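Side-chain contacts in type II restriction enzyme SfiI (PDB 2EZV), which cuts double-stranded DNA at the interrupted palindrome GGCCN(5)GGCC, leaving specific double-stranded fragments with terminal 5'-phosphates: residues K18-L21 with R22-Q26; D56-Q59 with Y60-V64. One frame throughout, in Å; residues are numbered along the deposited sequence.

In the fold
Near the N terminus, contact 1 (18-21 with 22-26) occupies one stretch of the long helix 10-41; contact 2 (56-59 with 60-64) lies towards the C-terminal end of the next helix, 49-62. Neither closes a loop, since each joins neighbours a single turn apart, and along the chain the two stand in series, neither crossing nor nesting. In space they meet: Ile24 CG2 lies 3.8 Å from Leu62 CD2, and the centres of the contacts are about 14 Å apart. Both helices pack on the mixed sheet through strand 151-167, contact 1 also reaching strand 234-238 of that sheet and, apart from it, strand 249-253, and contact 2 strands 80-86 and 93-104. Each also borders a different neighbouring subunit of the tetramer.

Contact 1 of 2, residues K18-L21 with R22-Q26; sequences KQTL and RTIVQ
Gln19 O accepts two hydrogen bonds from Thr23, one from the backbone N at 3.1 Å and a shorter one from the hydroxyl OG1 at 2.8 Å. The hydroxyl approaches nearly along the C=O axis, whereas the amide donor stands 38° out of the carbonyl plane. Thr23 can reach back this way because OG1 sits beside its own backbone N (chi1 -56°), facing the preceding turn. The i to i+4 ladder of helix 10-41 continues on either side of this fork, from Arg22 N to Lys18 O (2.8 Å), from Ile24 N to Thr20 O and from Val25 N to Leu21 O. Replacing Thr23 by a valine would probably leave Gln19 O with the amide bond alone and set a methyl against a buried carbonyl.

Apolar contacts follow on other sides of the helix. Thr20 and Ile24 run side by side, CG2 of the threonine 4.2 Å from CD1 of the isoleucine, and both rest on Ile159 of strand 151-167. The threonine hydroxyl turns back instead to Val16 O. Leu21 and Val25 cross obliquely, with Leu21 CD2 4.0 Å from Val25 CG2; Trp250 and Gln235 touch both. Val25 CG1 is anti to the backbone N (chi1 173°), which places CG2 beside that N, 3.4 Å from Leu21 O.

Because the Thr23 hydroxyl gives its hydrogen to Gln19 O, within its own helix, it lies with its donor satisfied in a buried position, where Pro87 of the second subunit packs on Thr23.

Contact 2 of 2, residues D56-Q59 with Y60-V64; sequences DITQ and YALEV
The C-terminal part of helix 49-62, in the PDDEXK-type nuclease domain of SfiI, brings Thr58 and Leu62 together one turn apart. Their side chains lie alongside each other and point the same way, Thr58 CG2 standing 4.1 Å from Leu62 CG. The leucine CG is anti to its carbonyl carbon (chi1 -45°), a torsion that lays it over the preceding turn, close to Thr58 O. That same oxygen accepts the hydrogen bond from Leu62 N at 2.9 Å. The Thr58 hydroxyl bonds back to Ala54 O.

This apolar side of the helix covers the central sheet: Thr58 and Leu62 both touch Val99 of strand 93-104, and Thr58 also meets Ala101, a residue of the calcium site. The Thr58 side chain is about 8 Å from a bound calcium ion.

Tyr60 and Glu63 occupy another side. The Tyr60 ring passes obliquely by Asp56 O, its CD1 3.3 Å away, while Tyr60 N donates to the same carbonyl in a nearly straight bond (2.9 Å, 174°). Farther along the ring, CE1 comes within 4.2 Å of Asp56 CB. Glu63 N is bonded to Gln59 O at 2.8 Å, and Glu63 CG, set between its backbone N and carbonyl carbon (chi1 63°), bends back over that oxygen at 3.1 Å. The polar ends continue into the third subunit, where Lys81 forms a salt bridge with Asp56, Arg82 forms one with Glu63, and Phe74 O is hydrogen-bonded to the Tyr60 hydroxyl.

Contact 1 of 2, residues K18-L21 with R22-Q26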
ATOM      1  N   LYS D  18      12.043  21.594  -3.825  1.00 14.36           N
ATOM      2  CA  LYS D  18      12.451  21.674  -2.432  1.00 15.43           C
ATOM      3  C   LYS D  18      11.594  20.791  -1.526  1.00 14.16           C
ATOM      4  O   LYS D  18      12.129  20.074  -0.687  1.00 11.97           O
ATOM      5  CB  LYS D  18      12.388  23.121  -1.944  1.00 16.48           C
ATOM      6  CG  LYS D  18      13.107  23.363  -0.630  1.00 15.14           C
ATOM      7  CD  LYS D  18      12.946  24.811  -0.225  1.00 18.41           C
ATOM      8  CE  LYS D  18      13.770  25.161   0.993  1.00 17.21           C
ATOM      9  NZ  LYS D  18      13.544  26.580   1.417  1.00 19.51           N
ATOM     10  N   GLN D  19      10.270  20.829  -1.688  1.00 13.83           N
ATOM     11  CA  GLN D  19       9.428  19.996  -0.831  1.00 14.44           C
ATOM     12  C   GLN D  19       9.554  18.524  -1.217  1.00 12.29           C
ATOM     13  O   GLN D  19       9.358  17.638  -0.389  1.00 13.77           O
ATOM     14  CB  GLN D  19       7.957  20.462  -0.845  1.00 14.88           C
ATOM     15  CG  GLN D  19       7.135  20.143  -2.085  1.00 17.77           C
ATOM     16  CD  GLN D  19       5.673  20.571  -1.929  1.00 18.13           C
ATOM     17  OE1 GLN D  19       5.383  21.746  -1.737  1.00 20.56           O
ATOM     18  NE2 GLN D  19       4.757  19.616  -2.015  1.00 17.57           N
ATOM     19  N   THR D  20       9.900  18.262  -2.471  1.00 13.63           N
ATOM     20  CA  THR D  20      10.097  16.883  -2.916  1.00 12.62           C
ATOM     21  C   THR D  20      11.341  16.379  -2.180  1.00 13.74           C
ATOM     22  O   THR D  20      11.340  15.306  -1.581  1.00 12.73           O
ATOM     23  CB  THR D  20      10.349  16.809  -4.427  1.00 12.60           C
ATOM     24  OG1 THR D  20       9.154  17.169  -5.125  1.00 14.83           O
ATOM     25  CG2 THR D  20      10.778  15.406  -4.843  1.00 11.58           C
ATOM     26  N   LEU D  21      12.390  17.194  -2.196  1.00 14.94           N
ATOM     27  CA  LEU D  21      13.638  16.841  -1.542  1.00 15.93           C
ATOM     28  C   LEU D  21      13.448  16.662  -0.037  1.00 16.69           C
ATOM     29  O   LEU D  21      13.899  15.664   0.538  1.00 17.12           O
ATOM     30  CB  LEU D  21      14.682  17.918  -1.827  1.00 16.31           C
ATOM     31  CG  LEU D  21      16.165  17.657  -1.531  1.00 20.71           C
ATOM     32  CD1 LEU D  21      16.579  18.454  -0.331  1.00 22.41           C
ATOM     33  CD2 LEU D  21      16.425  16.186  -1.323  1.00 19.21           C
ATOM     34  N   ARG D  22      12.772  17.621   0.594  1.00 14.96           N
ATOM     35  CA  ARG D  22      12.533  17.567   2.033  1.00 14.39           C
ATOM     36  C   ARG D  22      11.872  16.260   2.459  1.00 12.77           C
ATOM     37  O   ARG D  22      12.286  15.639   3.436  1.00 12.80           O
ATOM     38  CB  ARG D  22      11.658  18.746   2.482  1.00 15.11           C
ATOM     39  CG  ARG D  22      11.480  18.809   3.988  1.00 15.37           C
ATOM     40  CD  ARG D  22      12.837  18.961   4.683  1.00 14.66           C
ATOM     41  NE  ARG D  22      12.742  18.898   6.141  1.00 11.32           N
ATOM     42  CZ  ARG D  22      12.516  17.783   6.831  1.00 15.63           C
ATOM     43  NH1 ARG D  22      12.357  16.626   6.196  1.00 14.88           N
ATOM     44  NH2 ARG D  22      12.460  17.819   8.161  1.00 14.28           N
ATOM     45  N   THR D  23      10.840  15.856   1.723  1.00 12.50           N
ATOM     46  CA  THR D  23      10.112  14.617   2.004  1.00 11.09           C
ATOM     47  C   THR D  23      11.069  13.424   1.969  1.00 13.00           C
ATOM     48  O   THR D  23      11.059  12.564   2.857  1.00 12.39           O
ATOM     49  CB  THR D  23       9.002  14.395   0.956  1.00 10.12           C
ATOM     50  OG1 THR D  23       8.135  15.534   0.937  1.00 13.07           O
ATOM     51  CG2 THR D  23       8.191  13.161   1.278  1.00  3.91           C
ATOM     52  N   ILE D  24      11.896  13.386   0.932  1.00 14.08           N
ATOM     53  CA  ILE D  24      12.865  12.318   0.763  1.00 15.81           C
ATOM     54  C   ILE D  24      13.907  12.269   1.882  1.00 17.04           C
ATOM     55  O   ILE D  24      14.346  11.183   2.265  1.00 16.95           O
ATOM     56  CB  ILE D  24      13.552  12.433  -0.621  1.00 15.53           C
ATOM     57  CG1 ILE D  24      12.515  12.122  -1.705  1.00 12.94           C
ATOM     58  CG2 ILE D  24      14.741  11.481  -0.712  1.00 13.74           C
ATOM     59  CD1 ILE D  24      13.000  12.298  -3.122  1.00 15.20           C
ATOM     60  N   VAL D  25      14.291  13.433   2.413  1.00 18.53           N
ATOM     61  CA  VAL D  25      15.276  13.488   3.500  1.00 17.66           C
ATOM     62  C   VAL D  25      14.734  12.876   4.784  1.00 19.44           C
ATOM     63  O   VAL D  25      15.498  12.266   5.539  1.00 22.41           O
ATOM     64  CB  VAL D  25      15.741  14.932   3.805  1.00 17.88           C
ATOM     65  CG1 VAL D  25      16.636  14.950   5.061  1.00 17.11           C
ATOM     66  CG2 VAL D  25      16.517  15.474   2.630  1.00 17.19           C
ATOM     67  N   GLN D  26      13.434  13.048   5.044  1.00 17.97           N
ATOM     68  CA  GLN D  26      12.808  12.467   6.234  1.00 16.49           C
ATOM     69  C   GLN D  26      12.824  10.959   6.114  1.00 15.64           C
ATOM     70  O   GLN D  26      13.082  10.249   7.081  1.00 17.50           O
ATOM     71  CB  GLN D  26      11.343  12.882   6.373  1.00 15.50           C
ATOM     72  CG  GLN D  26      11.124  14.209   7.042  1.00 20.23           C
ATOM     73  CD  GLN D  26      11.467  14.222   8.517  1.00 14.60           C
ATOM     74  OE1 GLN D  26      11.929  15.227   9.020  1.00 18.36           O
ATOM     75  NE2 GLN D  26      11.227  13.124   9.211  1.00 13.24           N
TER

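Contact 2 of 2, residues D56-Q59 with Y60-V64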
ATOM      1  N   ASP D  56      18.843  -0.565  -3.185  1.00 17.04           N
ATOM      2  CA  ASP D  56      17.838  -1.171  -2.330  1.00 16.94           C
ATOM      3  C   ASP D  56      17.506  -0.311  -1.111  1.00 17.63           C
ATOM      4  O   ASP D  56      16.333  -0.139  -0.786  1.00 15.48           O
ATOM      5  CB  ASP D  56      18.287  -2.571  -1.891  1.00 17.55           C
ATOM      6  CG  ASP D  56      18.209  -3.590  -3.022  1.00 19.26           C
ATOM      7  OD1 ASP D  56      17.677  -3.243  -4.105  1.00 20.08           O
ATOM      8  OD2 ASP D  56      18.669  -4.739  -2.828  1.00 21.30           O
ATOM      9  N   ILE D  57      18.535   0.221  -0.445  1.00 17.70           N
ATOM     10  CA  ILE D  57      18.349   1.073   0.726  1.00 16.85           C
ATOM     11  C   ILE D  57      17.436   2.232   0.330  1.00 18.36           C
ATOM     12  O   ILE D  57      16.420   2.502   0.983  1.00 18.18           O
ATOM     13  CB  ILE D  57      19.675   1.699   1.209  1.00 18.14           C
ATOM     14  CG1 ILE D  57      20.713   0.622   1.528  1.00 21.41           C
ATOM     15  CG2 ILE D  57      19.414   2.549   2.434  1.00 14.79           C
ATOM     16  CD1 ILE D  57      20.491  -0.101   2.823  1.00 27.22           C
ATOM     17  N   THR D  58      17.826   2.912  -0.743  1.00 17.42           N
ATOM     18  CA  THR D  58      17.089   4.053  -1.266  1.00 17.61           C
ATOM     19  C   THR D  58      15.627   3.704  -1.513  1.00 18.98           C
ATOM     20  O   THR D  58      14.723   4.439  -1.112  1.00 16.95           O
ATOM     21  CB  THR D  58      17.693   4.532  -2.600  1.00 17.09           C
ATOM     22  OG1 THR D  58      19.027   5.003  -2.379  1.00 19.42           O
ATOM     23  CG2 THR D  58      16.852   5.649  -3.202  1.00 14.75           C
ATOM     24  N   GLN D  59      15.403   2.587  -2.197  1.00 17.63           N
ATOM     25  CA  GLN D  59      14.052   2.159  -2.492  1.00 17.30           C
ATOM     26  C   GLN D  59      13.220   1.914  -1.235  1.00 16.78           C
ATOM     27  O   GLN D  59      12.105   2.417  -1.126  1.00 15.82           O
ATOM     28  CB  GLN D  59      14.051   0.888  -3.344  1.00 15.54           C
ATOM     29  CG  GLN D  59      12.655   0.289  -3.466  1.00 18.39           C
ATOM     30  CD  GLN D  59      12.589  -0.941  -4.345  1.00 18.94           C
ATOM     31  OE1 GLN D  59      11.624  -1.697  -4.285  1.00 21.20           O
ATOM     32  NE2 GLN D  59      13.603  -1.140  -5.174  1.00 18.55           N
ATOM     33  N   TYR D  60      13.758   1.134  -0.300  1.00 16.03           N
ATOM     34  CA  TYR D  60      13.037   0.816   0.933  1.00 17.92           C
ATOM     35  C   TYR D  60      12.755   2.065   1.742  1.00 18.50           C
ATOM     36  O   TYR D  60      11.706   2.184   2.376  1.00 18.27           O
ATOM     37  CB  TYR D  60      13.829  -0.176   1.786  1.00 17.42           C
ATOM     38  CG  TYR D  60      13.958  -1.550   1.170  1.00 19.07           C
ATOM     39  CD1 TYR D  60      15.095  -2.329   1.393  1.00 19.85           C
ATOM     40  CD2 TYR D  60      12.941  -2.083   0.379  1.00 18.95           C
ATOM     41  CE1 TYR D  60      15.216  -3.604   0.846  1.00 18.92           C
ATOM     42  CE2 TYR D  60      13.050  -3.358  -0.169  1.00 18.08           C
ATOM     43  CZ  TYR D  60      14.189  -4.112   0.069  1.00 20.87           C
ATOM     44  OH  TYR D  60      14.304  -5.375  -0.468  1.00 23.13           O
ATOM     45  N   ALA D  61      13.702   2.994   1.719  1.00 17.58           N
ATOM     46  CA  ALA D  61      13.552   4.239   2.441  1.00 16.62           C
ATOM     47  C   ALA D  61      12.453   5.111   1.843  1.00 16.74           C
ATOM     48  O   ALA D  61      11.613   5.639   2.575  1.00 17.01           O
ATOM     49  CB  ALA D  61      14.882   5.010   2.441  1.00 13.31           C
ATOM     50  N   LEU D  62      12.443   5.232   0.516  1.00 16.46           N
ATOM     51  CA  LEU D  62      11.489   6.095  -0.180  1.00 16.29           C
ATOM     52  C   LEU D  62      10.105   5.570  -0.551  1.00 17.49           C
ATOM     53  O   LEU D  62       9.140   6.337  -0.523  1.00 18.80           O
ATOM     54  CB  LEU D  62      12.125   6.664  -1.457  1.00 15.52           C
ATOM     55  CG  LEU D  62      13.549   7.236  -1.474  1.00 17.33           C
ATOM     56  CD1 LEU D  62      13.616   8.327  -2.537  1.00 16.29           C
ATOM     57  CD2 LEU D  62      13.945   7.799  -0.133  1.00 16.29           C
ATOM     58  N   GLU D  63       9.994   4.295  -0.918  1.00 17.37           N
ATOM     59  CA  GLU D  63       8.703   3.746  -1.337  1.00 16.19           C
ATOM     60  C   GLU D  63       7.645   3.875  -0.258  1.00 16.75           C
ATOM     61  O   GLU D  63       6.433   3.845  -0.532  1.00 13.58           O
ATOM     62  CB  GLU D  63       8.840   2.274  -1.755  1.00 15.49           C
ATOM     63  CG  GLU D  63       9.275   1.304  -0.655  1.00 16.49           C
ATOM     64  CD  GLU D  63       9.500  -0.117  -1.182  1.00 16.93           C
ATOM     65  OE1 GLU D  63       9.589  -0.302  -2.419  1.00 17.78           O
ATOM     66  OE2 GLU D  63       9.602  -1.051  -0.363  1.00 15.18           O
ATOM     67  N   VAL D  64       8.125   4.069   0.962  1.00 15.13           N
ATOM     68  CA  VAL D  64       7.282   4.166   2.137  1.00 13.79           C
ATOM     69  C   VAL D  64       6.745   5.592   2.352  1.00 15.75           C
ATOM     70  O   VAL D  64       5.799   5.809   3.109  1.00 13.45           O
ATOM     71  CB  VAL D  64       8.118   3.637   3.355  1.00 15.61           C
ATOM     72  CG1 VAL D  64       8.307   4.702   4.399  1.00 10.95           C
ATOM     73  CG2 VAL D  64       7.494   2.365   3.908  1.00 11.35           C
TER